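Local coordinates for SusD superfamily protein (Bacteroides vulgatus ATCC 8482, PDB 3JQ0) that probably binds sugars or other nutrients at the cell surface, as an outer membrane protein of the SusD family, at residues Gly259-Arg264 and Tyr340-Thr345; Lys436-Glu441 and Trp449-Leu454. All coordinates share one frame; numbering follows the deposited sequence.

Contact 1. Residues Gly259-Arg264 and Tyr340-Thr345; sequences GYYRMR and YKFQGT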
ATOM      1  N   GLY A 259       7.005  -1.703 -14.419  1.00  7.33           N
ATOM      2  CA  GLY A 259       8.350  -1.179 -14.566  1.00  7.63           C
ATOM      3  C   GLY A 259       8.677   0.001 -13.676  1.00  7.24           C
ATOM      4  O   GLY A 259       9.855   0.356 -13.611  1.00  7.26           O
ATOM      5  N   TYR A 260       7.679   0.607 -13.040  1.00  6.78           N
ATOM      6  CA  TYR A 260       7.876   1.813 -12.264  0.54  6.99           C
ATOM      7  C   TYR A 260       8.509   1.572 -10.901  1.00  7.36           C
ATOM      8  O   TYR A 260       8.887   2.531 -10.244  1.00  8.87           O
ATOM      9  CB  TYR A 260       6.573   2.638 -12.167  0.54  7.61           C
ATOM     10  CG  TYR A 260       6.151   3.198 -13.516  0.54  7.45           C
ATOM     11  CD1 TYR A 260       6.812   4.298 -14.069  0.54  9.76           C
ATOM     12  CD2 TYR A 260       5.156   2.616 -14.259  0.54  8.91           C
ATOM     13  CE1 TYR A 260       6.451   4.806 -15.344  0.54 10.40           C
ATOM     14  CE2 TYR A 260       4.782   3.125 -15.525  0.54 10.71           C
ATOM     15  CZ  TYR A 260       5.462   4.194 -16.065  0.54 11.49           C
ATOM     16  OH  TYR A 260       5.125   4.698 -17.299  0.54 13.81           O
ATOM     17  N   TYR A 261       8.589   0.328 -10.447  1.00  7.01           N
ATOM     18  CA  TYR A 261       9.373   0.013  -9.223  1.00  7.20           C
ATOM     19  C   TYR A 261      10.856   0.138  -9.562  1.00  7.10           C
ATOM     20  O   TYR A 261      11.589   0.960  -9.012  1.00  7.16           O
ATOM     21  CB  TYR A 261       8.981  -1.344  -8.663  1.00  7.10           C
ATOM     22  CG  TYR A 261       9.727  -1.722  -7.418  1.00  7.35           C
ATOM     23  CD1 TYR A 261       9.335  -1.186  -6.191  1.00  8.99           C
ATOM     24  CD2 TYR A 261      10.804  -2.561  -7.440  1.00  8.36           C
ATOM     25  CE1 TYR A 261       9.949  -1.504  -5.007  1.00 10.39           C
ATOM     26  CE2 TYR A 261      11.466  -2.875  -6.237  1.00  9.53           C
ATOM     27  CZ  TYR A 261      10.995  -2.338  -5.013  1.00 11.10           C
ATOM     28  OH  TYR A 261      11.591  -2.670  -3.809  1.00 14.05           O
ATOM     29  N   ARG A 262      11.278  -0.654 -10.543  1.00  6.82           N
ATOM     30  CA  ARG A 262      12.643  -0.599 -11.061  1.00  6.69           C
ATOM     31  C   ARG A 262      13.031   0.824 -11.460  1.00  6.96           C
ATOM     32  O   ARG A 262      14.142   1.273 -11.178  1.00  7.34           O
ATOM     33  CB  ARG A 262      12.713  -1.503 -12.295  1.00  7.08           C
ATOM     34  CG  ARG A 262      14.016  -1.468 -13.051  1.00  7.40           C
ATOM     35  CD  ARG A 262      14.124  -2.543 -14.098  1.00  9.24           C
ATOM     36  NE  ARG A 262      12.973  -2.560 -14.982  1.00  9.08           N
ATOM     37  CZ  ARG A 262      12.834  -1.851 -16.087  1.00 10.00           C
ATOM     38  NH1 ARG A 262      13.818  -1.081 -16.522  1.00 12.17           N
ATOM     39  NH2 ARG A 262      11.716  -1.923 -16.801  1.00 11.77           N
HETATM   40  N   MSE A 263      12.116   1.519 -12.141  1.00  6.83           N
HETATM   41  CA  MSE A 263      12.459   2.807 -12.749  1.00  7.05           C
HETATM   42  C   MSE A 263      12.161   4.025 -11.861  1.00  7.23           C
HETATM   43  O   MSE A 263      12.405   5.157 -12.312  1.00  7.94           O
HETATM   44  CB  MSE A 263      11.790   2.961 -14.110  1.00  7.66           C
HETATM   45  CG  MSE A 263      12.327   1.987 -15.151  1.00  8.63           C
HETATM   46 SE   MSE A 263      14.178   2.303 -15.613  1.00 11.85          SE
HETATM   47  CE  MSE A 263      13.959   3.987 -16.564  1.00 18.92           C
ATOM     48  N   ARG A 264      11.722   3.812 -10.623  1.00  6.41           N
ATOM     49  CA  ARG A 264      11.570   4.919  -9.679  1.00  6.84           C
ATOM     50  C   ARG A 264      12.282   4.739  -8.345  1.00  6.44           C
ATOM     51  O   ARG A 264      12.508   5.750  -7.680  1.00  6.88           O
ATOM     52  CB  ARG A 264      10.081   5.276  -9.471  1.00  6.80           C
ATOM     53  CG  ARG A 264       9.345   5.681 -10.731  1.00  7.89           C
ATOM     54  CD  ARG A 264       9.675   7.063 -11.167  1.00  9.24           C
ATOM     55  NE  ARG A 264       9.051   7.449 -12.431  1.00  9.43           N
ATOM     56  CZ  ARG A 264       9.619   7.414 -13.619  1.00 11.50           C
ATOM     57  NH1 ARG A 264      10.800   6.893 -13.833  1.00 12.79           N
ATOM     58  NH2 ARG A 264       8.960   7.959 -14.654  1.00 13.99           N
ATOM     59  N   TYR A 340      14.815  -1.961  -0.704  1.00  6.27           N
ATOM     60  CA  TYR A 340      15.310  -3.348  -0.641  1.00  6.06           C
ATOM     61  C   TYR A 340      14.210  -4.393  -0.426  1.00  6.01           C
ATOM     62  O   TYR A 340      14.507  -5.560  -0.538  1.00  6.56           O
ATOM     63  CB  TYR A 340      16.385  -3.457   0.464  1.00  6.72           C
ATOM     64  CG  TYR A 340      17.527  -4.410   0.166  1.00  6.61           C
ATOM     65  CD1 TYR A 340      18.354  -4.220  -0.925  1.00  6.75           C
ATOM     66  CD2 TYR A 340      17.824  -5.424   1.063  1.00  7.30           C
ATOM     67  CE1 TYR A 340      19.426  -5.071  -1.141  1.00  7.00           C
ATOM     68  CE2 TYR A 340      18.909  -6.250   0.855  1.00  8.06           C
ATOM     69  CZ  TYR A 340      19.696  -6.058  -0.235  1.00  7.70           C
ATOM     70  OH  TYR A 340      20.806  -6.893  -0.436  1.00  9.73           O
ATOM     71  N   LYS A 341      12.959  -3.996  -0.192  1.00  5.82           N
ATOM     72  CA  LYS A 341      11.949  -4.985   0.183  1.00  6.39           C
ATOM     73  C   LYS A 341      11.652  -6.013  -0.890  1.00  5.79           C
ATOM     74  O   LYS A 341      11.434  -7.165  -0.613  1.00  6.64           O
ATOM     75  CB  LYS A 341      10.652  -4.262   0.561  1.00  6.46           C
ATOM     76  CG  LYS A 341       9.484  -5.212   0.860  1.00  6.80           C
ATOM     77  CD  LYS A 341       8.271  -4.462   1.429  1.00  6.46           C
ATOM     78  CE  LYS A 341       8.397  -4.218   2.935  1.00  6.94           C
ATOM     79  NZ  LYS A 341       7.258  -3.397   3.460  1.00  6.18           N
ATOM     80  N   PHE A 342      11.517  -5.540  -2.138  1.00  6.08           N
ATOM     81  CA  PHE A 342      11.170  -6.395  -3.270  1.00  5.91           C
ATOM     82  C   PHE A 342      12.448  -6.746  -4.020  1.00  6.91           C
ATOM     83  O   PHE A 342      13.096  -5.900  -4.639  1.00  8.39           O
ATOM     84  CB  PHE A 342      10.095  -5.747  -4.134  1.00  6.82           C
ATOM     85  CG  PHE A 342       8.804  -5.509  -3.368  1.00  6.52           C
ATOM     86  CD1 PHE A 342       7.927  -6.536  -3.131  1.00  7.67           C
ATOM     87  CD2 PHE A 342       8.483  -4.259  -2.854  1.00  7.48           C
ATOM     88  CE1 PHE A 342       6.754  -6.347  -2.445  1.00  8.13           C
ATOM     89  CE2 PHE A 342       7.304  -4.074  -2.155  1.00  7.27           C
ATOM     90  CZ  PHE A 342       6.446  -5.119  -1.956  1.00  7.12           C
ATOM     91  N   GLN A 343      12.837  -8.007  -3.926  1.00  6.61           N
ATOM     92  CA  GLN A 343      14.082  -8.497  -4.464  1.00  7.61           C
ATOM     93  C   GLN A 343      13.974  -9.151  -5.816  1.00  7.66           C
ATOM     94  O   GLN A 343      14.995  -9.421  -6.477  1.00  9.47           O
ATOM     95  CB  GLN A 343      14.739  -9.455  -3.474  1.00  7.62           C
ATOM     96  CG  GLN A 343      15.236  -8.805  -2.201  1.00  7.63           C
ATOM     97  CD  GLN A 343      16.537  -8.051  -2.420  1.00  8.46           C
ATOM     98  OE1 GLN A 343      17.486  -8.549  -3.052  1.00  9.42           O
ATOM     99  NE2 GLN A 343      16.602  -6.859  -1.864  1.00  9.09           N
ATOM    100  N   GLY A 344      12.763  -9.421  -6.280  1.00  7.43           N
ATOM    101  CA  GLY A 344      12.608 -10.010  -7.600  1.00  7.71           C
ATOM    102  C   GLY A 344      13.326 -11.359  -7.725  1.00  7.79           C
ATOM    103  O   GLY A 344      13.377 -12.163  -6.788  1.00  9.21           O
ATOM    104  N   THR A 345      13.792 -11.619  -8.936  1.00  8.23           N
ATOM    105  CA  THR A 345      14.390 -12.889  -9.289  1.00  8.33           C
ATOM    106  C   THR A 345      15.466 -12.662 -10.311  1.00  9.01           C
ATOM    107  O   THR A 345      15.480 -11.668 -11.019  1.00  8.64           O
ATOM    108  CB  THR A 345      13.291 -13.872  -9.806  1.00  9.61           C
ATOM    109  OG1 THR A 345      13.811 -15.187  -9.846  1.00 11.79           O
ATOM    110  CG2 THR A 345      12.749 -13.459 -11.159  1.00 10.97           C
TER
HETATM  111  O   HOH W   1      13.886  -3.578  -3.573  1.00 12.54           O
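The ring of Tyr261 meets Phe342 at about a right angle. This is an offset edge-to-face pair, with the edge of Phe342 turned toward the face of Tyr261. The ring centroids are 5.6 Å apart and the planes stand at 89°. CZ of Tyr261 lies 3.6 Å from CB of Phe342, and CE1 of Tyr261 lies 3.8 Å from CD2 of Phe342. The hydroxyl of Tyr261 sits in the plane of the Phe342 ring, at its edge.

One water extends the contact. It lies in the plane of the Tyr261 ring, at a short 2.5 Å from Tyr261 OH, and donates to Phe342 O at 2.7 Å. The phenol is thereby bridged to the backbone of 340-345. Tyr261 reaches across because its CG is anti to the backbone N (chi1 -180°).

Other rings pack on the pair. Trp257 meets Tyr261 edge-to-face, Phe355 also packs against it, and Phe233 meets Phe342. Tyr261 and Phe342, both buried, thus form an aromatic cluster with Trp257, Phe355 and Phe233, between two loop regions of a SusD-family fold.

Contact 2. Residues Lys436-Glu441 and Trp449-Leu454; sequences KERLRE and WYDIRL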
ATOM      1  N   LYS A 436       3.473   3.865  14.169  1.00  6.29           N
ATOM      2  CA  LYS A 436       4.879   3.455  14.105  1.00  6.52           C
ATOM      3  C   LYS A 436       4.976   2.051  13.574  1.00  5.84           C
ATOM      4  O   LYS A 436       5.830   1.731  12.747  1.00  6.23           O
ATOM      5  CB  LYS A 436       5.477   3.597  15.500  1.00  6.42           C
ATOM      6  CG  LYS A 436       6.891   2.996  15.653  1.00  7.34           C
ATOM      7  CD  LYS A 436       7.539   3.321  16.996  1.00  6.87           C
ATOM      8  CE  LYS A 436       6.887   2.628  18.174  1.00  6.89           C
ATOM      9  NZ  LYS A 436       7.489   3.078  19.475  1.00  7.08           N
ATOM     10  N   GLU A 437       4.104   1.170  14.066  1.00  6.46           N
ATOM     11  CA  GLU A 437       4.144  -0.233  13.659  1.00  6.63           C
ATOM     12  C   GLU A 437       3.857  -0.346  12.162  1.00  6.11           C
ATOM     13  O   GLU A 437       4.534  -1.111  11.453  1.00  6.55           O
ATOM     14  CB  GLU A 437       3.206  -1.087  14.480  1.00  6.51           C
ATOM     15  CG  GLU A 437       3.572  -2.562  14.429  1.00  6.52           C
ATOM     16  CD  GLU A 437       4.907  -2.857  15.080  1.00  7.07           C
ATOM     17  OE1 GLU A 437       5.269  -2.143  16.061  1.00  7.24           O
ATOM     18  OE2 GLU A 437       5.613  -3.769  14.607  1.00  7.37           O
ATOM     19  N   ARG A 438       2.858   0.371  11.675  1.00  6.20           N
ATOM     20  CA  ARG A 438       2.522   0.341  10.277  1.00  5.84           C
ATOM     21  C   ARG A 438       3.621   0.920   9.408  1.00  5.96           C
ATOM     22  O   ARG A 438       3.874   0.441   8.294  1.00  6.65           O
ATOM     23  CB  ARG A 438       1.181   1.048   9.989  1.00  6.38           C
ATOM     24  CG  ARG A 438      -0.009   0.308  10.544  1.00  6.98           C
ATOM     25  CD  ARG A 438      -1.325   0.971  10.164  1.00  8.09           C
ATOM     26  NE  ARG A 438      -1.633   0.911   8.773  1.00  8.19           N
ATOM     27  CZ  ARG A 438      -2.116  -0.128   8.139  1.00  7.15           C
ATOM     28  NH1 ARG A 438      -2.334  -1.268   8.757  1.00  7.43           N
ATOM     29  NH2 ARG A 438      -2.409  -0.022   6.838  1.00  9.12           N
ATOM     30  N   LEU A 439       4.308   1.950   9.904  1.00  6.25           N
ATOM     31  CA  LEU A 439       5.424   2.537   9.176  1.00  6.52           C
ATOM     32  C   LEU A 439       6.518   1.469   8.959  1.00  5.82           C
ATOM     33  O   LEU A 439       7.022   1.275   7.860  1.00  6.35           O
ATOM     34  CB  LEU A 439       5.962   3.779   9.899  1.00  6.20           C
ATOM     35  CG  LEU A 439       7.205   4.430   9.309  1.00  7.00           C
ATOM     36  CD1 LEU A 439       7.101   4.772   7.848  1.00  8.87           C
ATOM     37  CD2 LEU A 439       7.596   5.608  10.152  1.00  9.08           C
ATOM     38  N   ARG A 440       6.875   0.803  10.052  1.00  5.75           N
ATOM     39  CA  ARG A 440       7.885  -0.240  10.004  1.00  5.77           C
ATOM     40  C   ARG A 440       7.466  -1.404   9.126  1.00  6.03           C
ATOM     41  O   ARG A 440       8.330  -2.041   8.478  1.00  6.28           O
ATOM     42  CB  ARG A 440       8.193  -0.712  11.442  1.00  6.19           C
ATOM     43  CG  ARG A 440       8.951   0.324  12.248  1.00  6.42           C
ATOM     44  CD  ARG A 440       9.163  -0.107  13.685  1.00  6.69           C
ATOM     45  NE  ARG A 440      10.036   0.839  14.375  1.00  6.61           N
ATOM     46  CZ  ARG A 440      10.188   0.929  15.690  1.00  6.66           C
ATOM     47  NH1 ARG A 440       9.429   0.232  16.512  1.00  6.80           N
ATOM     48  NH2 ARG A 440      11.089   1.778  16.157  1.00  7.32           N
ATOM     49  N   GLU A 441       6.184  -1.760   9.102  1.00  6.14           N
ATOM     50  CA  GLU A 441       5.691  -2.964   8.477  1.00  5.74           C
ATOM     51  C   GLU A 441       5.500  -2.761   6.953  1.00  6.26           C
ATOM     52  O   GLU A 441       5.629  -3.744   6.210  1.00  6.17           O
ATOM     53  CB  GLU A 441       4.355  -3.339   9.146  1.00  5.92           C
ATOM     54  CG  GLU A 441       3.771  -4.658   8.712  1.00  6.10           C
ATOM     55  CD  GLU A 441       4.585  -5.914   9.060  1.00  6.04           C
ATOM     56  OE1 GLU A 441       5.361  -5.845  10.038  1.00  7.07           O
ATOM     57  OE2 GLU A 441       4.355  -6.966   8.376  1.00  6.63           O
ATOM     58  N   TRP A 449       0.758   7.489   3.899  1.00  5.46           N
ATOM     59  CA  TRP A 449      -0.060   8.674   3.714  1.00  6.37           C
ATOM     60  C   TRP A 449      -1.515   8.445   4.085  1.00  5.96           C
ATOM     61  O   TRP A 449      -2.137   9.250   4.785  1.00  6.39           O
ATOM     62  CB  TRP A 449       0.115   9.205   2.295  1.00  6.19           C
ATOM     63  CG  TRP A 449      -0.854  10.300   1.916  1.00  6.62           C
ATOM     64  CD1 TRP A 449      -1.938  10.162   1.114  1.00  6.38           C
ATOM     65  CD2 TRP A 449      -0.807  11.694   2.295  1.00  6.13           C
ATOM     66  NE1 TRP A 449      -2.581  11.363   0.940  1.00  6.41           N
ATOM     67  CE2 TRP A 449      -1.911  12.327   1.640  1.00  6.06           C
ATOM     68  CE3 TRP A 449       0.046  12.457   3.067  1.00  6.57           C
ATOM     69  CZ2 TRP A 449      -2.168  13.667   1.796  1.00  7.32           C
ATOM     70  CZ3 TRP A 449      -0.195  13.795   3.213  1.00  7.16           C
ATOM     71  CH2 TRP A 449      -1.306  14.389   2.561  1.00  6.56           C
ATOM     72  N   TYR A 450      -2.071   7.322   3.671  1.00  5.95           N
ATOM     73  CA  TYR A 450      -3.441   7.005   4.038  1.00  6.36           C
ATOM     74  C   TYR A 450      -3.565   6.830   5.553  1.00  6.88           C
ATOM     75  O   TYR A 450      -4.603   7.190   6.114  1.00  7.25           O
ATOM     76  CB  TYR A 450      -3.917   5.782   3.274  1.00  6.92           C
ATOM     77  CG  TYR A 450      -4.268   5.981   1.826  1.00  7.10           C
ATOM     78  CD1 TYR A 450      -4.845   7.142   1.361  1.00  7.06           C
ATOM     79  CD2 TYR A 450      -4.153   4.944   0.909  1.00  6.75           C
ATOM     80  CE1 TYR A 450      -5.300   7.272   0.065  1.00  6.97           C
ATOM     81  CE2 TYR A 450      -4.580   5.079  -0.381  1.00  6.79           C
ATOM     82  CZ  TYR A 450      -5.218   6.210  -0.809  1.00  6.77           C
ATOM     83  OH  TYR A 450      -5.736   6.344  -2.080  1.00  7.48           O
ATOM     84  N   ASP A 451      -2.550   6.281   6.226  1.00  6.46           N
ATOM     85  CA  ASP A 451      -2.602   6.128   7.694  1.00  6.93           C
ATOM     86  C   ASP A 451      -2.763   7.467   8.378  1.00  6.94           C
ATOM     87  O   ASP A 451      -3.592   7.649   9.279  1.00  7.88           O
ATOM     88  CB  ASP A 451      -1.291   5.494   8.210  1.00  7.50           C
ATOM     89  CG  ASP A 451      -1.045   4.046   7.850  1.00  8.28           C
ATOM     90  OD1 ASP A 451      -1.987   3.348   7.453  1.00  9.35           O
ATOM     91  OD2 ASP A 451       0.142   3.623   8.047  1.00 10.33           O
ATOM     92  N   ILE A 452      -1.918   8.434   8.030  1.00  6.65           N
ATOM     93  CA  ILE A 452      -1.944   9.719   8.696  1.00  7.16           C
ATOM     94  C   ILE A 452      -3.184  10.506   8.313  1.00  6.49           C
ATOM     95  O   ILE A 452      -3.792  11.195   9.131  1.00  7.20           O
ATOM     96  CB  ILE A 452      -0.600  10.475   8.569  1.00  6.41           C
ATOM     97  CG1 ILE A 452      -0.301  10.928   7.142  1.00  7.04           C
ATOM     98  CG2 ILE A 452       0.519   9.625   9.169  1.00  7.50           C
ATOM     99  CD1 ILE A 452       1.049  11.627   6.978  1.00  7.30           C
ATOM    100  N   ARG A 453      -3.600  10.405   7.046  1.00  6.45           N
ATOM    101  CA  ARG A 453      -4.836  11.029   6.602  1.00  6.69           C
ATOM    102  C   ARG A 453      -6.044  10.505   7.382  1.00  7.16           C
ATOM    103  O   ARG A 453      -6.916  11.297   7.784  1.00  7.14           O
ATOM    104  CB  ARG A 453      -5.055  10.768   5.118  1.00  6.50           C
ATOM    105  CG  ARG A 453      -4.235  11.694   4.217  1.00  7.11           C
ATOM    106  CD  ARG A 453      -4.939  13.013   3.982  1.00  7.91           C
ATOM    107  NE  ARG A 453      -6.067  12.842   3.043  1.00  7.67           N
ATOM    108  CZ  ARG A 453      -7.328  13.173   3.245  1.00  8.14           C
ATOM    109  NH1 ARG A 453      -7.734  13.679   4.408  1.00  9.37           N
ATOM    110  NH2 ARG A 453      -8.198  12.973   2.270  1.00  9.24           N
ATOM    111  N   LEU A 454      -6.106   9.200   7.618  1.00  7.12           N
ATOM    112  CA  LEU A 454      -7.221   8.625   8.401  1.00  7.04           C
ATOM    113  C   LEU A 454      -7.328   9.294   9.759  1.00  7.20           C
ATOM    114  O   LEU A 454      -8.418   9.713  10.172  1.00  7.25           O
ATOM    115  CB  LEU A 454      -7.031   7.149   8.565  1.00  7.05           C
ATOM    116  CG  LEU A 454      -7.969   6.477   9.559  1.00  7.77           C
ATOM    117  CD1 LEU A 454      -9.474   6.549   9.138  1.00  7.99           C
ATOM    118  CD2 LEU A 454      -7.551   5.028   9.730  1.00 10.33           C
TER
HETATM  119  O   HOH W   2       2.601   2.917   6.937  1.00 11.19           O
HETATM  120  O   HOH W   3      -3.148   2.486   5.088  1.00 15.03           O
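Arg438 and Asp451 form a salt bridge between helices 430-441 and 448-455. NE of Arg438 donates to OD1 of Asp451 at 2.8 Å, with an N-H...O angle of 153°. The bond is somewhat bent. OD1 is met from above the carboxylate plane, and the guanidinium and carboxylate planes are 69° apart. The pair is therefore not the flat, two-pronged type. A bend at chi3 (67°) turns the guanidinium so that NE, and not a terminal nitrogen, makes the direct bond. The aliphatic part of the arginine also lies against the acid, with CB of Arg438 3.4 Å from OD2 of Asp451.

Two waters add to the bond. One donates to OD1 of Asp451 at 2.8 Å and accepts from NH2 of Arg438 at 3.1 Å. It closes a small ring with the direct bond. OD1 thus receives two hydrogen bonds, one from the arginine and one from water. A second water lies 2.8 Å from OD2 of Asp451 and can donate to it. Its contact with the backbone O of Arg438 is weak, and it has more acceptors nearby than protons to give.

The other end of the guanidinium is also held. NH1 of Arg438 forms a salt bridge with Asp366, on helix 364-377, and Leu369 and Gln370 of that helix touch the side chain. NH2 has a further hydrogen-bond partner outside the two segments.

Both residues of the contact are buried, so their charges lie largely inside the protein. The arginine's positive charge probably offsets part of the charge of the two acids and would tend to keep Asp451 ionised. The chemistry is that of a buried, partly hydrated ion pair, in which a single arginine joins three helices.

From the N terminus, 259-264 comes first. Contact 1 closes when the chain returns at 340-345, and joins the loop before helix 262-265 to the loop after the hairpin of strands 320-326 and 332-339. The chain then runs through strand 359-363 and helices 364-377 and 383-394 before contact 2 opens. Contact 2 closes a much shorter loop, joining the consecutive helices 430-441 and 448-455. The contacts are in series and neither nest nor cross. The centres of contact 1 and contact 2 are about 21 Å apart. Lys341 NZ links contact 1 to the end of helix 430-441, through a probable hydrogen bond to Glu441 O at 3.2 Å. It also binds Met443 O and Glu445.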